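Local coordinates for protein putative MAR1 (Leishmania donovani, PDB 1X9G) that is of unknown function but belongs to the isochorismatase superfamily and is a putative MAR1 ribonuclease, at residues R48-H53 / T60-T65. Sequence-based numbering, arbitrary orientation.
Sequences RLARLH and TKYIVT
Tyr62 lies against Ala50 and His53 where helix 39-55 runs back over the parallel sheet, inside the beta-alpha-beta unit formed by strand 21-26, this helix and strand 60-67 of the isochorismatase-type fold. The axes of the two short segments approach to 9.0 Å at 145°, the return direction expected of a crossover helix.

Tyr62 CB sits over one face of the His53 imidazole, 4.0 Å from the ring centroid, a CH-pi contact. With CG anti to the backbone N (chi1 -164°), the phenol leaves the strand for the helix. CD1 begins the approach to Leu49 O and Ala50 CA, and Tyr62 CE1 completes it, 3.4 Å from Ala50 CA. Leu49 O lies near the phenol plane at the ring edge, 3.6 Å from Tyr62 CE1. Next comes CZ beside Ala50 CB, and at the tip Tyr62 OH passes Ala50 CB at 3.9 Å to hydrogen-bond Ala46 O, one turn back along the helix.

His53, whose CB is directed at the strand, is held at both ring nitrogens: NE2 is hydrogen-bonded to Thr84 OG1, which helps fix the ring's rotation, while ND1 turns to the start of the strand. There Thr60 OG1, also hydrogen-bonded to Val56 O, lies in the imidazole plane and meets His53 ND1 at 2.7 Å in a hydrogen bond of 161°.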
# COMPACT_ATOMS: atom_id res chain seq x y z
N ARG A 48 6.99 -21.84 17.35
CA ARG A 48 8.27 -21.37 16.75
C ARG A 48 9.03 -20.33 17.57
O ARG A 48 10.22 -20.50 17.82
CB ARG A 48 8.12 -20.87 15.31
CG ARG A 48 9.42 -20.29 14.70
CD ARG A 48 9.30 -19.95 13.16
NE ARG A 48 9.55 -21.13 12.33
CZ ARG A 48 9.26 -21.24 11.03
NH1 ARG A 48 8.72 -20.21 10.36
NH2 ARG A 48 9.53 -22.37 10.38
N LEU A 49 8.34 -19.26 17.97
CA LEU A 49 8.93 -18.20 18.81
C LEU A 49 9.18 -18.67 20.25
O LEU A 49 9.91 -18.01 21.01
CB LEU A 49 8.04 -16.93 18.81
CG LEU A 49 8.07 -15.97 17.59
CD1 LEU A 49 9.48 -15.40 17.33
CD2 LEU A 49 7.62 -16.66 16.35
N ALA A 50 8.52 -19.77 20.63
CA ALA A 50 8.63 -20.30 21.99
C ALA A 50 9.96 -20.97 22.07
O ALA A 50 10.75 -20.65 22.95
CB ALA A 50 7.49 -21.28 22.33
N ARG A 51 10.22 -21.85 21.10
CA ARG A 51 11.48 -22.58 21.00
C ARG A 51 12.66 -21.65 20.76
O ARG A 51 13.76 -21.87 21.31
CB ARG A 51 11.42 -23.65 19.90
CG ARG A 51 10.20 -24.62 19.99
CD ARG A 51 10.24 -25.54 21.19
NE ARG A 51 9.90 -24.90 22.46
CZ ARG A 51 8.66 -24.59 22.84
NH1 ARG A 51 7.63 -24.80 22.00
NH2 ARG A 51 8.43 -24.03 24.05
N LEU A 52 12.44 -20.62 19.95
CA LEU A 52 13.44 -19.58 19.72
C LEU A 52 13.89 -18.88 21.01
O LEU A 52 15.08 -18.62 21.20
CB LEU A 52 12.93 -18.54 18.69
CG LEU A 52 13.92 -17.40 18.44
CD1 LEU A 52 15.17 -18.05 17.90
CD2 LEU A 52 13.44 -16.27 17.51
N HIS A 53 12.93 -18.52 21.86
CA HIS A 53 13.22 -17.79 23.08
C HIS A 53 14.05 -18.67 24.05
O HIS A 53 14.96 -18.15 24.71
CB HIS A 53 11.93 -17.29 23.73
CG HIS A 53 11.95 -17.25 25.23
ND1 HIS A 53 12.66 -16.31 25.95
CD2 HIS A 53 11.33 -18.03 26.15
CE1 HIS A 53 12.48 -16.52 27.24
NE2 HIS A 53 11.68 -17.56 27.39
N THR A 60 15.45 -12.39 25.76
CA THR A 60 14.07 -12.41 25.33
C THR A 60 13.16 -12.93 26.44
O THR A 60 13.45 -13.97 27.03
CB THR A 60 13.87 -13.30 24.07
OG1 THR A 60 14.12 -14.66 24.39
CG2 THR A 60 14.80 -12.90 22.96
N LYS A 61 12.09 -12.19 26.73
CA LYS A 61 10.99 -12.67 27.55
C LYS A 61 9.87 -13.24 26.67
O LYS A 61 9.77 -12.91 25.47
CB LYS A 61 10.41 -11.53 28.39
CG LYS A 61 11.51 -10.68 29.07
CD LYS A 61 10.70 -9.36 29.71
CE LYS A 61 12.08 -8.61 30.45
NZ LYS A 61 11.50 -7.36 31.12
N TYR A 62 9.01 -14.08 27.26
CA TYR A 62 7.87 -14.63 26.53
C TYR A 62 6.59 -14.43 27.35
O TYR A 62 6.54 -14.75 28.54
CB TYR A 62 8.13 -16.10 26.24
CG TYR A 62 7.25 -16.70 25.19
CD1 TYR A 62 7.75 -16.96 23.90
CD2 TYR A 62 5.90 -17.04 25.47
CE1 TYR A 62 6.95 -17.52 22.92
CE2 TYR A 62 5.09 -17.61 24.49
CZ TYR A 62 5.63 -17.85 23.22
OH TYR A 62 4.85 -18.42 22.26
N ILE A 63 5.55 -13.90 26.71
CA ILE A 63 4.38 -13.40 27.43
C ILE A 63 3.08 -13.91 26.77
O ILE A 63 2.92 -13.84 25.56
CB ILE A 63 4.44 -11.83 27.55
CG1 ILE A 63 5.76 -11.39 28.20
CG2 ILE A 63 3.22 -11.24 28.29
CD1 ILE A 63 5.97 -9.87 28.19
N VAL A 64 2.18 -14.45 27.57
CA VAL A 64 0.93 -15.01 27.09
C VAL A 64 -0.11 -14.19 27.81
O VAL A 64 -0.07 -14.06 29.03
CB VAL A 64 0.78 -16.49 27.55
CG1 VAL A 64 -0.55 -17.08 27.16
CG2 VAL A 64 1.96 -17.35 27.02
N THR A 65 -1.02 -13.59 27.05
CA THR A 65 -2.22 -13.01 27.67
C THR A 65 -3.39 -13.92 27.33
O THR A 65 -3.48 -14.45 26.21
CB THR A 65 -2.53 -11.58 27.15
OG1 THR A 65 -2.89 -11.68 25.79
CG2 THR A 65 -1.35 -10.68 27.26